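Local coordinates for protein SaTIE-TED (Staphylococcus aureus, PDB 6FX6) that is of unknown function but, as the thioester domain of an LPXTG-anchored surface protein, may serve covalent attachment of the bacterium to host molecules, at residues Ile20-Ser23 and Asn29-Met32; Phe84-Ile87 and Asp91-Asp94. All blocks are in the same frame, centred on the assembly; numbering follows the deposited sequence.

Contact 1. Residues Ile20-Ser23 and Asn29-Met32; sequences IVYS and NFTM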
loop_
_atom_site.group_PDB
_atom_site.type_symbol
_atom_site.label_atom_id
_atom_site.label_comp_id
_atom_site.label_asym_id
_atom_site.label_seq_id
_atom_site.Cartn_x
_atom_site.Cartn_y
_atom_site.Cartn_z
ATOM N N ILE A 20 -16.561 -10.449 14.955
ATOM C CA ILE A 20 -15.521 -10.780 15.933
ATOM C C ILE A 20 -15.945 -10.435 17.356
ATOM O O ILE A 20 -16.831 -9.601 17.573
ATOM C CB ILE A 20 -14.194 -10.033 15.660
ATOM C CG1 ILE A 20 -14.431 -8.518 15.521
ATOM C CG2 ILE A 20 -13.508 -10.588 14.422
ATOM C CD1 ILE A 20 -13.163 -7.704 15.375
ATOM N N VAL A 21 -15.308 -11.101 18.313
ATOM C CA VAL A 21 -15.290 -10.660 19.699
ATOM C C VAL A 21 -13.827 -10.322 19.980
ATOM O O VAL A 21 -12.969 -11.211 19.924
ATOM C CB VAL A 21 -15.798 -11.747 20.666
ATOM C CG1 VAL A 21 -15.680 -11.276 22.115
ATOM C CG2 VAL A 21 -17.238 -12.121 20.327
ATOM N N TYR A 22 -13.546 -9.048 20.263
ATOM C CA TYR A 22 -12.168 -8.585 20.414
ATOM C C TYR A 22 -11.967 -7.629 21.576
ATOM O O TYR A 22 -12.918 -7.052 22.102
ATOM C CB TYR A 22 -11.689 -7.932 19.116
ATOM C CG TYR A 22 -12.108 -6.491 18.923
ATOM C CD1 TYR A 22 -13.409 -6.168 18.545
ATOM C CD2 TYR A 22 -11.196 -5.451 19.094
ATOM C CE1 TYR A 22 -13.799 -4.848 18.357
ATOM C CE2 TYR A 22 -11.569 -4.126 18.905
ATOM C CZ TYR A 22 -12.871 -3.827 18.536
ATOM O OH TYR A 22 -13.241 -2.509 18.345
ATOM N N SER A 23 -10.697 -7.475 21.950
ATOM C CA SER A 23 -10.261 -6.526 22.966
ATOM C C SER A 23 -9.152 -5.639 22.395
ATOM O O SER A 23 -8.331 -6.089 21.597
ATOM C CB SER A 23 -9.764 -7.263 24.209
ATOM O OG SER A 23 -10.824 -7.973 24.821
ATOM N N ASN A 29 -13.664 -7.389 25.252
ATOM C CA ASN A 29 -14.709 -8.342 24.842
ATOM C C ASN A 29 -15.915 -7.663 24.181
ATOM O O ASN A 29 -17.067 -7.855 24.585
ATOM C CB ASN A 29 -15.123 -9.205 26.038
ATOM C CG ASN A 29 -13.994 -10.093 26.524
ATOM O OD1 ASN A 29 -13.512 -10.952 25.788
ATOM N ND2 ASN A 29 -13.562 -9.888 27.764
ATOM N N PHE A 30 -15.607 -6.862 23.166
ATOM C CA PHE A 30 -16.578 -6.078 22.407
ATOM C C PHE A 30 -17.028 -6.918 21.214
ATOM O O PHE A 30 -16.191 -7.441 20.470
ATOM C CB PHE A 30 -15.903 -4.782 21.938
ATOM C CG PHE A 30 -16.827 -3.781 21.281
ATOM C CD1 PHE A 30 -17.073 -3.824 19.906
ATOM C CD2 PHE A 30 -17.391 -2.746 22.023
ATOM C CE1 PHE A 30 -17.899 -2.880 19.297
ATOM C CE2 PHE A 30 -18.216 -1.801 21.421
ATOM C CZ PHE A 30 -18.470 -1.867 20.056
ATOM N N THR A 31 -18.346 -7.043 21.046
ATOM C CA THR A 31 -18.935 -7.815 19.956
ATOM C C THR A 31 -19.260 -6.891 18.788
ATOM O O THR A 31 -20.057 -5.971 18.929
ATOM C CB THR A 31 -20.226 -8.518 20.415
ATOM O OG1 THR A 31 -19.932 -9.361 21.534
ATOM C CG2 THR A 31 -20.829 -9.367 19.291
HETATM N N MSE A 32 -18.645 -7.144 17.638
HETATM C CA MSE A 32 -18.919 -6.365 16.432
HETATM C C MSE A 32 -19.840 -7.160 15.547
HETATM O O MSE A 32 -19.407 -8.088 14.858
HETATM C CB MSE A 32 -17.615 -5.975 15.742
HETATM C CG MSE A 32 -17.553 -4.456 15.635
HETATM SE SE MSE A 32 -15.878 -3.971 14.762
HETATM C CE MSE A 32 -16.551 -2.682 13.432
#
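A G1 beta bulge marks this antiparallel strand pair: N29 and F30 both face Y22. The backbone of N29 is left-handed, as is usual for the first position of such a bulge. F30 N gives a hydrogen bond to Y22 O at 2.9 Å, and Y22 N returns one to F30 O at 3.1 Å. N29 N makes its bond to the S23 side chain, 2.9 Å from S23 OG and nearly straight at 173°. The same hydroxyl is bonded to H113 NE2, so it links the bulge to strand 111-115. Further along, M32 N reaches I20 O at 3.1 Å. V21 and T31 form a non-hydrogen-bonded pair between these bonds. There V21 CG2 lies 4.0 Å from T31 OG1. The two strands belong to the large antiparallel sheet, in which strand 20-24 is flanked by 30-40 and 111-115. On the sheet face of I20, Y22, F30 and M32, the side chains of Y22 and F30 lie side by side and point the same way. Their ring planes are oblique, at 70°, and Y22 CE1 touches F30 CD1 at 3.8 Å. The selenium of M32, a selenomethionine, makes an oblique Met-aromatic contact 4.2 Å from Y22 CE1. Y22 CG sits between its own backbone N and carbonyl carbon (chi1 82°), which swings the ring toward F30. Y22 OH is hydrogen-bonded to P50 O and R27 NH1. W105 of helix 94-107 meets the Y22 ring and also touches M32.

Contact 2. Residues Phe84-Ile87 and Asp91-Asp94; sequences FGYI and DQSD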
loop_
_atom_site.group_PDB
_atom_site.type_symbol
_atom_site.label_atom_id
_atom_site.label_comp_id
_atom_site.label_asym_id
_atom_site.label_seq_id
_atom_site.Cartn_x
_atom_site.Cartn_y
_atom_site.Cartn_z
ATOM N N PHE A 84 -2.035 -3.239 -0.536
ATOM C CA PHE A 84 -2.069 -4.608 -1.053
ATOM C C PHE A 84 -3.250 -5.420 -0.536
ATOM O O PHE A 84 -3.740 -6.314 -1.234
ATOM C CB PHE A 84 -0.756 -5.331 -0.752
ATOM C CG PHE A 84 0.418 -4.765 -1.492
ATOM C CD1 PHE A 84 0.561 -4.992 -2.859
ATOM C CD2 PHE A 84 1.382 -4.007 -0.836
ATOM C CE1 PHE A 84 1.644 -4.474 -3.557
ATOM C CE2 PHE A 84 2.465 -3.488 -1.529
ATOM C CZ PHE A 84 2.594 -3.715 -2.889
ATOM N N GLY A 85 -3.709 -5.103 0.674
ATOM C CA GLY A 85 -4.835 -5.798 1.287
ATOM C C GLY A 85 -6.167 -5.495 0.641
ATOM O O GLY A 85 -6.970 -6.398 0.432
ATOM N N TYR A 86 -6.418 -4.233 0.318
ATOM C CA TYR A 86 -7.717 -3.880 -0.230
ATOM C C TYR A 86 -7.676 -3.024 -1.488
ATOM O O TYR A 86 -8.231 -3.427 -2.502
ATOM C CB TYR A 86 -8.621 -3.245 0.842
ATOM C CG TYR A 86 -10.045 -3.196 0.367
ATOM C CD1 TYR A 86 -10.829 -4.351 0.352
ATOM C CD2 TYR A 86 -10.589 -2.020 -0.154
ATOM C CE1 TYR A 86 -12.124 -4.327 -0.127
ATOM C CE2 TYR A 86 -11.888 -1.991 -0.642
ATOM C CZ TYR A 86 -12.649 -3.143 -0.619
ATOM O OH TYR A 86 -13.935 -3.119 -1.094
ATOM N N ILE A 87 -7.027 -1.864 -1.442
ATOM C CA ILE A 87 -7.188 -0.858 -2.502
ATOM C C ILE A 87 -6.674 -1.324 -3.862
ATOM O O ILE A 87 -7.339 -1.096 -4.872
ATOM C CB ILE A 87 -6.595 0.507 -2.076
ATOM C CG1 ILE A 87 -7.464 1.103 -0.954
ATOM C CG2 ILE A 87 -6.529 1.488 -3.247
ATOM C CD1 ILE A 87 -6.677 1.661 0.194
ATOM N N ASP A 91 -9.683 -8.821 -5.069
ATOM C CA ASP A 91 -10.884 -9.073 -4.273
ATOM C C ASP A 91 -11.295 -7.793 -3.523
ATOM O O ASP A 91 -10.600 -7.353 -2.609
ATOM C CB ASP A 91 -10.602 -10.232 -3.297
ATOM C CG ASP A 91 -11.838 -10.690 -2.515
ATOM O OD1 ASP A 91 -12.921 -10.089 -2.651
ATOM O OD2 ASP A 91 -11.717 -11.676 -1.754
ATOM N N GLN A 92 -12.432 -7.220 -3.919
ATOM C CA GLN A 92 -13.010 -6.040 -3.264
ATOM C C GLN A 92 -14.162 -6.392 -2.305
ATOM O O GLN A 92 -14.938 -5.509 -1.917
ATOM C CB GLN A 92 -13.505 -5.049 -4.328
ATOM C CG GLN A 92 -12.401 -4.453 -5.189
ATOM C CD GLN A 92 -11.473 -3.565 -4.385
ATOM O OE1 GLN A 92 -11.900 -2.570 -3.806
ATOM N NE2 GLN A 92 -10.204 -3.932 -4.329
ATOM N N SER A 93 -14.263 -7.661 -1.899
ATOM C CA SER A 93 -15.373 -8.109 -1.064
ATOM C C SER A 93 -15.340 -7.456 0.309
ATOM O O SER A 93 -14.286 -7.042 0.792
ATOM C CB SER A 93 -15.379 -9.636 -0.894
ATOM O OG SER A 93 -14.256 -10.100 -0.155
ATOM N N ASP A 94 -16.518 -7.374 0.917
ATOM C CA ASP A 94 -16.669 -6.962 2.312
ATOM C C ASP A 94 -15.736 -7.749 3.232
ATOM O O ASP A 94 -15.161 -7.192 4.156
ATOM C CB ASP A 94 -18.122 -7.163 2.769
ATOM C CG ASP A 94 -19.109 -6.219 2.075
ATOM O OD1 ASP A 94 -18.687 -5.198 1.477
ATOM O OD2 ASP A 94 -20.325 -6.504 2.141
#
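The Y86 ring has the side-chain amide of Q92 over one face, with Q92 CD 3.9 Å above the ring plane and displaced toward the rim. The amide is turned 47° from the ring plane, and Q92 OE1 comes to 3.2 Å from Y86 CE2. At the ring edge, near its plane, S93 O lies 3.6 Å from Y86 CE1. Y86 and Q92 are joined at both ends. Y86 OH donates to Q92 O at 2.7 Å from above the carbonyl plane, and K37 NZ is a second partner of the hydroxyl. Q92 NE2 donates to Y86 O, also at 2.7 Å, with an N-H...O angle of 146°. A bend at chi2 (-66°) folds the Q92 chain back so that its amide reaches this carbonyl. Y86 belongs to the last turn of helix 72-87, a wider pi-type turn, and Q92 to the connection leading into helix 94-107. Next to Q92, D91 forms an Asx turn: S93 N reaches D91 OD1 at 2.9 Å. S93 OG donates to the same oxygen at 2.8 Å, from the same face of the carboxylate. S93 is the N-cap of the second helix, its OG bonded to Q96 N. D91 OD2 makes a salt bridge with R124 of helix 121-134.

Overall arrangement
After strand 5-13 at the N terminus, strand 20-24 pairs with strand 30-40. Contact 1 closes the short hairpin between them. The chain then runs through strands 43-47 and 59-64 into helix 72-87. Contact 2 closes the tight connection from this helix to helix 94-107. The contacts follow in series, neither nested nor crossed. The centres of contact 1 and contact 2 are about 22 Å apart. The nearest atoms of the two contacts are about 10 Å apart. Two elements bridge the gap. Helix 94-107 starts at contact 2, and its residues M102 and W105 pack against contact 1. Strand 30-40 runs through contact 1 and supplies K37 to Y86 in contact 2.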